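PDB 3NYY: putative glycyl-glycine endopeptidase lytM, which probably works as a metalloendopeptidase of the M23 family, whose relatives cleave peptide bonds in bacterial cell-wall peptidoglycan. Local coordinates for residues F5-K10 with Q15-R20; Q28-Q33 with G38-L43; W88-Y93 with A167-Y172; N135-Y140 with H177-A182. All blocks are in the same frame, centred on the assembly; numbering follows the deposited sequence.

Contact 1. Residues F5-K10 with Q15-R20. With SO4 (sulfate ion), chain E.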
# COMPACT_ATOMS: atom_id res chain seq x y z
N PHE A 5 2.76 -17.33 28.18
CA PHE A 5 2.19 -18.54 28.75
C PHE A 5 0.66 -18.56 28.61
O PHE A 5 0.07 -19.57 28.24
CB PHE A 5 2.55 -18.65 30.25
CG PHE A 5 1.89 -19.80 30.92
CD1 PHE A 5 2.46 -21.06 30.85
CD2 PHE A 5 0.66 -19.67 31.49
CE1 PHE A 5 1.85 -22.15 31.44
CE2 PHE A 5 0.01 -20.76 32.08
CZ PHE A 5 0.61 -22.03 32.03
N GLN A 6 0.01 -17.46 28.97
CA GLN A 6 -1.46 -17.42 28.92
C GLN A 6 -1.96 -17.59 27.47
O GLN A 6 -2.96 -18.25 27.24
CB GLN A 6 -1.97 -16.11 29.52
CG GLN A 6 -1.85 -16.10 31.04
CD GLN A 6 -2.14 -14.75 31.67
OE1 GLN A 6 -1.69 -13.70 31.21
NE2 GLN A 6 -2.75 -14.81 32.85
N ARG A 7 -1.23 -17.02 26.52
CA ARG A 7 -1.65 -17.04 25.13
C ARG A 7 -1.53 -18.45 24.62
O ARG A 7 -2.35 -18.88 23.83
CB ARG A 7 -0.84 -16.07 24.30
CG ARG A 7 -1.13 -14.62 24.59
CD ARG A 7 -0.03 -13.76 24.00
NE ARG A 7 -0.11 -12.40 24.52
CZ ARG A 7 -0.65 -11.34 23.91
NH1 ARG A 7 -1.12 -11.39 22.67
NH2 ARG A 7 -0.65 -10.18 24.53
N LEU A 8 -0.55 -19.18 25.11
CA LEU A 8 -0.25 -20.50 24.62
C LEU A 8 -1.29 -21.52 25.14
O LEU A 8 -1.37 -22.60 24.58
CB LEU A 8 1.19 -20.88 24.97
CG LEU A 8 1.82 -22.07 24.32
CD1 LEU A 8 1.95 -21.75 22.81
CD2 LEU A 8 3.19 -22.34 24.98
N GLN A 9 -2.11 -21.15 26.12
CA GLN A 9 -3.14 -22.05 26.70
C GLN A 9 -4.38 -22.14 25.84
O GLN A 9 -5.22 -23.00 26.08
CB GLN A 9 -3.56 -21.63 28.11
CG GLN A 9 -2.40 -21.45 29.09
CD GLN A 9 -1.43 -22.59 29.06
OE1 GLN A 9 -1.79 -23.71 29.40
NE2 GLN A 9 -0.20 -22.32 28.64
N LYS A 10 -4.53 -21.23 24.87
CA LYS A 10 -5.68 -21.24 23.95
C LYS A 10 -5.14 -21.38 22.50
O LYS A 10 -4.00 -21.04 22.22
CB LYS A 10 -6.43 -19.91 24.03
CG LYS A 10 -7.06 -19.58 25.39
CD LYS A 10 -8.35 -20.36 25.61
CE LYS A 10 -9.03 -19.97 26.93
NZ LYS A 10 -8.18 -20.30 28.13
N GLN A 15 -6.06 -15.74 17.55
CA GLN A 15 -5.74 -14.60 18.41
C GLN A 15 -5.33 -13.42 17.52
O GLN A 15 -4.47 -13.55 16.65
CB GLN A 15 -4.62 -14.94 19.40
CG GLN A 15 -5.02 -16.12 20.32
CD GLN A 15 -3.99 -16.47 21.40
OE1 GLN A 15 -3.15 -15.67 21.76
NE2 GLN A 15 -4.02 -17.72 21.88
N PRO A 16 -5.96 -12.26 17.75
CA PRO A 16 -5.67 -11.11 16.88
C PRO A 16 -4.19 -10.74 16.75
O PRO A 16 -3.74 -10.40 15.64
CB PRO A 16 -6.42 -9.98 17.55
CG PRO A 16 -7.61 -10.67 18.16
CD PRO A 16 -7.06 -11.96 18.67
N ASP A 17 -3.40 -10.81 17.83
CA ASP A 17 -2.00 -10.44 17.73
C ASP A 17 -1.20 -11.46 16.89
O ASP A 17 -0.28 -11.07 16.19
CB ASP A 17 -1.34 -10.28 19.11
CG ASP A 17 -1.81 -9.07 19.87
OD1 ASP A 17 -2.31 -8.10 19.28
OD2 ASP A 17 -1.66 -9.08 21.11
N PHE A 18 -1.55 -12.75 16.95
CA PHE A 18 -0.93 -13.70 16.06
C PHE A 18 -1.30 -13.40 14.60
O PHE A 18 -0.43 -13.40 13.71
CB PHE A 18 -1.32 -15.13 16.44
CG PHE A 18 -0.75 -16.15 15.52
CD1 PHE A 18 0.56 -16.62 15.72
CD2 PHE A 18 -1.45 -16.61 14.42
CE1 PHE A 18 1.11 -17.58 14.86
CE2 PHE A 18 -0.90 -17.54 13.54
CZ PHE A 18 0.40 -18.03 13.76
N ARG A 19 -2.56 -13.15 14.35
CA ARG A 19 -2.99 -12.90 12.97
C ARG A 19 -2.29 -11.70 12.36
O ARG A 19 -2.00 -11.69 11.16
CB ARG A 19 -4.49 -12.76 12.87
CG ARG A 19 -5.23 -14.00 13.26
CD ARG A 19 -6.73 -13.78 13.22
NE ARG A 19 -7.21 -13.60 11.85
CZ ARG A 19 -8.45 -13.28 11.49
NH1 ARG A 19 -9.41 -13.07 12.41
NH2 ARG A 19 -8.77 -13.17 10.20
N ARG A 20 -2.03 -10.70 13.20
CA ARG A 20 -1.35 -9.48 12.74
C ARG A 20 0.13 -9.66 12.37
O ARG A 20 0.66 -8.92 11.56
CB ARG A 20 -1.55 -8.38 13.79
CG ARG A 20 -0.90 -7.02 13.42
CD ARG A 20 -1.36 -5.88 14.32
NE ARG A 20 -1.23 -6.23 15.74
CZ ARG A 20 -0.18 -5.99 16.51
NH1 ARG A 20 0.89 -5.36 16.03
NH2 ARG A 20 -0.18 -6.41 17.77
S SO4 E . -13.38 -12.76 11.86
O1 SO4 E . -12.02 -13.14 11.50
O2 SO4 E . -14.30 -13.38 10.91
O3 SO4 E . -13.65 -13.19 13.23
O4 SO4 E . -13.53 -11.30 11.79
O HOH W 1 -1.52 -13.67 20.84
O HOH W 2 -2.34 -7.97 23.39

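Contact 2. Residues Q28-Q33 with G38-L43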
# COMPACT_ATOMS: atom_id res chain seq x y z
N GLN A 28 13.09 -8.49 11.45
CA GLN A 28 13.13 -8.76 10.00
C GLN A 28 14.56 -9.02 9.51
O GLN A 28 14.79 -9.93 8.73
CB GLN A 28 12.50 -7.64 9.16
CG GLN A 28 11.00 -7.77 9.04
CD GLN A 28 10.52 -8.92 8.15
OE1 GLN A 28 11.30 -9.59 7.47
NE2 GLN A 28 9.21 -9.10 8.12
N VAL A 29 15.51 -8.23 10.00
CA VAL A 29 16.90 -8.45 9.63
C VAL A 29 17.34 -9.82 10.12
O VAL A 29 17.97 -10.57 9.37
CB VAL A 29 17.81 -7.35 10.22
CG1 VAL A 29 19.30 -7.70 10.02
CG2 VAL A 29 17.47 -5.95 9.65
N TYR A 30 16.96 -10.17 11.35
CA TYR A 30 17.40 -11.44 11.92
C TYR A 30 16.82 -12.60 11.13
O TYR A 30 17.51 -13.58 10.86
CB TYR A 30 17.05 -11.53 13.42
CG TYR A 30 17.32 -12.93 13.93
CD1 TYR A 30 18.57 -13.31 14.38
CD2 TYR A 30 16.31 -13.88 13.87
CE1 TYR A 30 18.78 -14.64 14.80
CE2 TYR A 30 16.51 -15.15 14.22
CZ TYR A 30 17.73 -15.53 14.71
OH TYR A 30 17.84 -16.86 15.06
N LEU A 31 15.54 -12.51 10.78
CA LEU A 31 14.84 -13.64 10.15
C LEU A 31 15.42 -14.04 8.80
O LEU A 31 15.42 -15.22 8.47
CB LEU A 31 13.33 -13.35 10.08
CG LEU A 31 12.62 -13.47 11.42
CD1 LEU A 31 11.17 -12.89 11.30
CD2 LEU A 31 12.59 -14.93 11.95
N LYS A 32 15.98 -13.09 8.08
CA LYS A 32 16.58 -13.41 6.77
C LYS A 32 17.76 -14.39 6.87
O LYS A 32 18.09 -15.04 5.87
CB LYS A 32 17.11 -12.16 6.08
CG LYS A 32 16.09 -11.06 5.83
CD LYS A 32 15.26 -11.24 4.57
CE LYS A 32 14.92 -9.85 3.96
NZ LYS A 32 14.14 -8.93 4.88
N GLN A 33 18.39 -14.46 8.05
CA GLN A 33 19.53 -15.35 8.25
C GLN A 33 19.21 -16.57 9.12
O GLN A 33 20.09 -17.36 9.43
CB GLN A 33 20.70 -14.56 8.84
CG GLN A 33 21.08 -13.36 7.98
CD GLN A 33 21.30 -13.73 6.54
OE1 GLN A 33 22.07 -14.63 6.22
NE2 GLN A 33 20.60 -13.04 5.64
N GLY A 38 10.19 -19.78 11.33
CA GLY A 38 8.93 -19.99 12.05
C GLY A 38 9.17 -20.21 13.55
O GLY A 38 8.50 -19.62 14.42
N ARG A 39 10.14 -21.05 13.87
CA ARG A 39 10.49 -21.27 15.26
C ARG A 39 10.90 -19.98 15.94
O ARG A 39 10.45 -19.70 17.06
CB ARG A 39 11.63 -22.27 15.40
CG ARG A 39 11.87 -22.71 16.82
CD ARG A 39 13.23 -23.38 16.98
NE ARG A 39 14.30 -22.37 16.94
CZ ARG A 39 15.57 -22.57 17.32
NH1 ARG A 39 15.95 -23.75 17.76
NH2 ARG A 39 16.43 -21.56 17.29
N ASP A 40 11.82 -19.24 15.32
CA ASP A 40 12.41 -18.06 15.94
C ASP A 40 11.42 -16.92 16.09
O ASP A 40 11.37 -16.29 17.15
CB ASP A 40 13.68 -17.65 15.22
CG ASP A 40 14.80 -18.67 15.38
OD1 ASP A 40 14.67 -19.62 16.18
OD2 ASP A 40 15.83 -18.50 14.67
N VAL A 41 10.56 -16.71 15.10
CA VAL A 41 9.52 -15.68 15.24
C VAL A 41 8.50 -16.09 16.33
O VAL A 41 8.04 -15.27 17.14
CB VAL A 41 8.83 -15.31 13.89
CG1 VAL A 41 7.77 -16.38 13.45
CG2 VAL A 41 8.31 -13.88 13.99
N GLY A 42 8.20 -17.37 16.41
CA GLY A 42 7.34 -17.91 17.44
C GLY A 42 7.91 -17.67 18.84
O GLY A 42 7.19 -17.28 19.74
N LEU A 43 9.21 -17.91 18.97
CA LEU A 43 9.91 -17.66 20.24
C LEU A 43 9.95 -16.18 20.61
O LEU A 43 9.79 -15.81 21.77
CB LEU A 43 11.31 -18.27 20.20
CG LEU A 43 11.30 -19.80 20.20
CD1 LEU A 43 12.70 -20.35 19.79
CD2 LEU A 43 10.85 -20.39 21.53

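Contact 3. Residues W88-Y93 with A167-Y172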
# COMPACT_ATOMS: atom_id res chain seq x y z
N TRP A 88 5.84 -19.45 7.75
CA TRP A 88 7.20 -18.93 7.49
C TRP A 88 8.11 -19.92 6.78
O TRP A 88 8.89 -19.50 5.94
CB TRP A 88 7.89 -18.44 8.78
CG TRP A 88 7.28 -17.21 9.30
CD1 TRP A 88 6.13 -17.13 10.02
CD2 TRP A 88 7.73 -15.86 9.08
NE1 TRP A 88 5.83 -15.78 10.27
CE2 TRP A 88 6.81 -15.00 9.71
CE3 TRP A 88 8.81 -15.30 8.41
CZ2 TRP A 88 6.94 -13.63 9.69
CZ3 TRP A 88 8.98 -13.90 8.44
CH2 TRP A 88 8.04 -13.08 9.05
N ASN A 89 8.03 -21.21 7.09
CA ASN A 89 9.11 -22.13 6.72
C ASN A 89 9.08 -22.69 5.30
O ASN A 89 10.12 -23.21 4.82
CB ASN A 89 9.23 -23.27 7.73
CG ASN A 89 9.89 -22.83 9.02
OD1 ASN A 89 9.76 -21.68 9.44
ND2 ASN A 89 10.64 -23.75 9.63
N ASP A 90 7.92 -22.63 4.65
CA ASP A 90 7.76 -23.16 3.29
C ASP A 90 8.02 -22.12 2.20
O ASP A 90 8.09 -22.50 1.02
CB ASP A 90 6.38 -23.80 3.05
CG ASP A 90 6.10 -25.00 3.93
OD1 ASP A 90 7.04 -25.61 4.51
OD2 ASP A 90 4.90 -25.35 4.04
N VAL A 91 8.15 -20.85 2.55
CA VAL A 91 8.32 -19.78 1.57
C VAL A 91 9.75 -19.75 1.09
O VAL A 91 10.67 -19.39 1.85
CB VAL A 91 7.89 -18.43 2.17
CG1 VAL A 91 8.21 -17.24 1.24
CG2 VAL A 91 6.32 -18.50 2.46
N LYS A 92 9.91 -20.09 -0.19
CA LYS A 92 11.20 -20.04 -0.89
C LYS A 92 11.34 -18.78 -1.76
O LYS A 92 12.42 -18.24 -1.88
CB LYS A 92 11.31 -21.28 -1.82
CG LYS A 92 12.62 -21.37 -2.56
CD LYS A 92 12.86 -22.71 -3.26
CE LYS A 92 14.24 -22.67 -3.91
NZ LYS A 92 14.37 -23.84 -4.84
N TYR A 93 10.22 -18.29 -2.31
CA TYR A 93 10.23 -17.15 -3.22
C TYR A 93 9.09 -16.16 -2.94
O TYR A 93 8.00 -16.53 -2.48
CB TYR A 93 10.08 -17.64 -4.65
CG TYR A 93 11.22 -18.40 -5.23
CD1 TYR A 93 12.44 -17.77 -5.47
CD2 TYR A 93 11.08 -19.73 -5.62
CE1 TYR A 93 13.49 -18.45 -6.04
CE2 TYR A 93 12.11 -20.41 -6.21
CZ TYR A 93 13.32 -19.78 -6.41
OH TYR A 93 14.38 -20.44 -7.04
N ALA A 167 0.49 -25.88 1.12
CA ALA A 167 1.94 -26.03 1.24
C ALA A 167 2.20 -27.20 2.21
O ALA A 167 1.31 -27.56 2.98
CB ALA A 167 2.61 -24.74 1.72
N PRO A 168 3.41 -27.78 2.17
CA PRO A 168 3.63 -29.03 2.93
C PRO A 168 3.46 -28.95 4.44
O PRO A 168 3.07 -29.92 5.08
CB PRO A 168 5.07 -29.42 2.57
CG PRO A 168 5.56 -28.49 1.57
CD PRO A 168 4.54 -27.41 1.32
N THR A 169 3.77 -27.79 5.04
CA THR A 169 3.62 -27.58 6.47
C THR A 169 2.18 -27.26 6.89
O THR A 169 1.87 -27.26 8.09
CB THR A 169 4.66 -26.56 7.00
OG1 THR A 169 5.97 -26.98 6.57
CG2 THR A 169 4.66 -26.50 8.55
N GLY A 170 1.31 -27.02 5.90
CA GLY A 170 -0.13 -26.99 6.11
C GLY A 170 -0.88 -25.70 5.81
O GLY A 170 -2.10 -25.65 5.89
N ALA A 171 -0.16 -24.65 5.50
CA ALA A 171 -0.84 -23.41 5.16
C ALA A 171 -1.40 -23.43 3.75
O ALA A 171 -0.93 -24.15 2.88
CB ALA A 171 0.10 -22.19 5.32
N TYR A 172 -2.46 -22.65 3.56
CA TYR A 172 -3.10 -22.48 2.25
C TYR A 172 -2.70 -21.09 1.75
O TYR A 172 -3.02 -20.08 2.38
CB TYR A 172 -4.60 -22.58 2.43
CG TYR A 172 -5.41 -22.40 1.17
CD1 TYR A 172 -5.85 -21.16 0.81
CD2 TYR A 172 -5.85 -23.47 0.43
CE1 TYR A 172 -6.61 -20.96 -0.33
CE2 TYR A 172 -6.64 -23.27 -0.71
CZ TYR A 172 -7.03 -22.02 -1.06
OH TYR A 172 -7.83 -21.79 -2.17
O HOH W 3 2.69 -24.23 5.12

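Contact 4. Residues N135-Y140 with H177-A182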
# COMPACT_ATOMS: atom_id res chain seq x y z
N ASN A 135 0.32 -0.92 -14.99
CA ASN A 135 -1.07 -1.30 -14.66
C ASN A 135 -1.73 -1.95 -15.87
O ASN A 135 -2.66 -1.40 -16.46
CB ASN A 135 -1.85 -0.08 -14.10
CG ASN A 135 -3.28 -0.39 -13.70
OD1 ASN A 135 -3.66 -1.54 -13.53
ND2 ASN A 135 -4.09 0.68 -13.54
N THR A 136 -1.22 -3.12 -16.23
CA THR A 136 -1.74 -3.86 -17.36
C THR A 136 -1.82 -5.33 -17.00
O THR A 136 -0.89 -5.87 -16.42
CB THR A 136 -0.89 -3.62 -18.64
OG1 THR A 136 -1.40 -4.42 -19.72
CG2 THR A 136 0.55 -3.97 -18.40
N PRO A 137 -2.96 -5.96 -17.31
CA PRO A 137 -3.10 -7.37 -17.00
C PRO A 137 -2.35 -8.32 -17.93
O PRO A 137 -2.03 -7.95 -19.05
CB PRO A 137 -4.61 -7.59 -17.12
CG PRO A 137 -5.02 -6.73 -18.18
CD PRO A 137 -4.16 -5.47 -18.04
N GLY A 138 -2.05 -9.51 -17.46
CA GLY A 138 -1.39 -10.50 -18.31
C GLY A 138 0.08 -10.26 -18.58
O GLY A 138 0.61 -10.79 -19.57
N TYR A 139 0.72 -9.47 -17.75
CA TYR A 139 2.11 -9.06 -17.93
C TYR A 139 3.06 -9.56 -16.84
O TYR A 139 4.06 -10.19 -17.14
CB TYR A 139 2.20 -7.54 -18.05
CG TYR A 139 3.60 -7.01 -18.09
CD1 TYR A 139 4.37 -7.09 -19.25
CD2 TYR A 139 4.15 -6.43 -16.98
CE1 TYR A 139 5.68 -6.60 -19.27
CE2 TYR A 139 5.45 -5.96 -16.97
CZ TYR A 139 6.21 -6.03 -18.13
OH TYR A 139 7.50 -5.54 -18.09
N TYR A 140 2.73 -9.29 -15.57
CA TYR A 140 3.51 -9.81 -14.45
C TYR A 140 3.18 -11.27 -14.20
O TYR A 140 2.03 -11.62 -13.91
CB TYR A 140 3.21 -9.05 -13.15
CG TYR A 140 3.69 -7.64 -13.07
CD1 TYR A 140 2.91 -6.61 -13.59
CD2 TYR A 140 4.91 -7.35 -12.49
CE1 TYR A 140 3.34 -5.29 -13.52
CE2 TYR A 140 5.35 -6.03 -12.41
CZ TYR A 140 4.57 -5.03 -12.92
OH TYR A 140 5.06 -3.73 -12.81
N HIS A 177 -7.30 -12.55 -8.35
CA HIS A 177 -7.48 -11.53 -9.40
C HIS A 177 -6.62 -11.75 -10.64
O HIS A 177 -6.43 -10.80 -11.42
CB HIS A 177 -7.30 -10.11 -8.85
CG HIS A 177 -8.12 -9.85 -7.63
ND1 HIS A 177 -9.49 -9.95 -7.64
CD2 HIS A 177 -7.77 -9.59 -6.35
CE1 HIS A 177 -9.95 -9.74 -6.41
NE2 HIS A 177 -8.93 -9.53 -5.61
N LEU A 178 -6.17 -13.00 -10.83
CA LEU A 178 -5.33 -13.37 -11.97
C LEU A 178 -6.05 -13.10 -13.32
O LEU A 178 -7.29 -13.25 -13.43
CB LEU A 178 -4.92 -14.85 -11.92
CG LEU A 178 -4.16 -15.31 -10.67
CD1 LEU A 178 -4.00 -16.87 -10.71
CD2 LEU A 178 -2.79 -14.63 -10.61
N ASP A 179 -5.27 -12.79 -14.34
CA ASP A 179 -5.83 -12.60 -15.68
C ASP A 179 -5.96 -13.95 -16.35
O ASP A 179 -6.85 -14.17 -17.20
CB ASP A 179 -4.90 -11.70 -16.50
CG ASP A 179 -5.50 -11.33 -17.85
OD1 ASP A 179 -6.58 -10.69 -17.85
OD2 ASP A 179 -4.88 -11.69 -18.90
N SER A 180 -5.07 -14.86 -16.00
CA SER A 180 -5.09 -16.19 -16.56
C SER A 180 -4.30 -17.13 -15.68
O SER A 180 -3.53 -16.68 -14.80
CB SER A 180 -4.46 -16.16 -17.95
OG SER A 180 -3.07 -15.96 -17.89
N TYR A 181 -4.45 -18.43 -15.95
CA TYR A 181 -3.75 -19.49 -15.23
C TYR A 181 -2.65 -20.17 -16.04
O TYR A 181 -2.72 -20.24 -17.29
CB TYR A 181 -4.72 -20.57 -14.87
CG TYR A 181 -5.83 -20.19 -13.92
CD1 TYR A 181 -5.59 -19.81 -12.63
CD2 TYR A 181 -7.14 -20.31 -14.29
CE1 TYR A 181 -6.61 -19.54 -11.77
CE2 TYR A 181 -8.19 -20.03 -13.43
CZ TYR A 181 -7.93 -19.64 -12.16
OH TYR A 181 -9.00 -19.39 -11.30
N ALA A 182 -1.67 -20.71 -15.31
CA ALA A 182 -0.73 -21.67 -15.86
C ALA A 182 -1.49 -22.97 -16.12
O ALA A 182 -2.65 -23.11 -15.69
CB ALA A 182 0.41 -21.87 -14.87
O HOH W 4 -4.04 -9.91 -20.79

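Contact 1. Residues F5-K10 with Q15-R20
Arg7 reaches across to Asp17 with its guanidinium nearly coplanar with the carboxylate, the two planes only 19° apart. NH1 of Arg7 meets the anti lone pair of Asp17 OD2, 2.8 Å away and near the guanidinium plane, in a salt bridge. Its side chain leaves helix 4-8 with CG anti to the carbonyl carbon (chi1 -70°) and runs extended to NE, which puts the charged edge at helix 16-20. The amide of Gln15 is turned 40° from the guanidinium. NE2 of Gln15 gives a straight bond to Arg7 O at 2.8 Å, the carbonyl oxygen lying in the amide plane, while OE1 sits 3.5 Å from Arg7 CB. Two waters add indirect links: one between Arg7 NH1 and Gln15 OE1, the other between Arg7 NH2 and Asp17 OD2. On the far oxygen, Arg20 NH2 meets Asp17 OD1 from above the carboxylate plane at 3.1 Å. One residue earlier, Arg19 NH1 hydrogen-bonds a sulfate, probably from the crystallisation liquor, which also binds Arg117. Gln15 is the N-cap residue of helix 16-20, and Arg7, Asp17 and Arg20 form a surface salt-bridge network joining two consecutive short helices of the LytM N-terminal region.

Contact 2. Residues Q28-Q33 with G38-L43
Tyr30 OH gives its hydrogen to Asp40 OD2 at 2.6 Å, the shortest link between helix 25-31 and helix 37-48 here. The carboxylate oxygen lies in the plane of the phenol ring, at its edge, but the hydroxyl comes to it from above the carboxylate plane, 50° out. Tyr30 CG is anti to the backbone N (chi1 171°), a rotation that carries the ring across to the second helix, where the two side chains cross at about a right angle. One residue on, Leu31 makes the apolar half of the contact: its CD1 methyl touches Val41 CG2 at 4.0 Å, and CD2 lies 4.1 Å from the backbone N of Val41.

Behind the first shell, Arg39 fixes the carboxylate. It grips Asp40 side-on with two nitrogens on one oxygen, NE at 2.9 Å and NH2 at 2.8 Å from OD1, all in the guanidinium plane. NH1 of Arg39 is in turn held by Gln65 of helix 61-71. Phe64 of the same helix meets the Tyr30 ring and also packs on Asp40, while Trp88 lies against both Leu31 and Val41.

Each oxygen of the buried Asp40 thus has its own partner, arginine on OD1 and phenol on OD2. Such a setting would be expected to keep the acid ionised, with Arg39 balancing its charge, while the leucine-valine pair makes the neighbouring part of the interface apolar.

Contact 3. Residues W88-Y93 with A167-Y172
Asp90 lays its carboxylate over the turn Ala167-Gly170, with OD2 3.3 Å from Ala167 CB and 3.4 Å from Pro168 CD. Both oxygens are used on Thr169. OG1 of Thr169 donates to Asp90 OD1 at 2.7 Å, on the syn side and 20° out of the carboxylate plane; Thr169 N donates to OD2 at 2.9 Å, through the syn lone pair. The threonine therefore offers hydroxyl and amide together to one carboxylate, and its chi1 of -52°, with OG1 beside the backbone N, makes the pairing possible. OD2 also accepts a water, 2.7 Å away, which passes the link on to the amide of Ala171. Replacing Asp90 by an alanine would probably leave the amide and hydroxyl of Thr169 and this water without their shared acceptor, and the loop free to shift off the turn.

The turn is of type I and carries a G1 bulge at Gly170, whose positive phi glycine takes easily. Gly170 N bonds to Ala167 O, and Ala167 N to Ala171 O, so the turn closes a hairpin between strands 162-166 and 172-178. Asp90 grips this hairpin end from the loop that leaves helix 77-88. Next to it, Val91 packs on Val237 of helix 235-240, Lys92 pairs by backbone with Met145, and Ala171 rests on Ile221 and Leu223 of strand 216-225, so helical region and main sheet meet here.

Contact 4. Residues N135-Y140 with H177-A182
Gly138, at a positive phi of 75°, brings the loop 135-140 to within 5.6 Å, CA to CA, of Asp179, two residues past the corner at His177. No direct hydrogen bond joins the two segments. What meets is the side chain of Asp179 and the Pro137-Gly138 pair: CB of Asp179 lies 3.7 Å from Gly138 N, OD1 is 3.7 Å from Pro137 CB, and OD2 is 3.7 Å from Gly138 CA. CG of Asp179 is anti to the backbone N (chi1 -173°), which swings the carboxylate out over the loop. At Gly138, positive phi and the closeness of Asp179 OD2 both suit a residue without a side chain. One water completes the contact, donating to Asp179 OD2 at 2.7 Å and only weakly to Pro137 O.

The backbones of Gly138 and Tyr140 bond to Met199, and His177 meets the Phe213 ring edge-to-face. A leucine in place of Asp179 would probably deprive the bridging water of its stronger acceptor and so lose the water-mediated link, already weak at Pro137 O.

The contact ties the loop before strand 141-143 to the lead-in of strand 180-181, the outermost strands, within this chain, of a three-stranded sheet. Chemically it is a loose surface join; partly exposed and accepting from a water, the acid would probably stay ionised.

Contacts 1 and 2 come first along the chain and belong to the helical LytM N-terminal region; their centres are about 18 Å apart, and helices 16-20 and 25-31 follow each other directly. Contact 3, about 15 Å from contact 2 between centres, touches it: Asn89 OD1 lies 2.7 Å from Gly38 N, a probable hydrogen bond. It is one of the places where the two family regions meet, joining the end of helix 77-88 to a hairpin of the M23 sheet. Contact 4 lies within the M23 region, about 37 Å from contact 1 between centres and on the other side of the chain's centre, and its segments alternate with those of contact 3. The helical and peptidase-family parts are thus joined, with contact 3 one of the links between them.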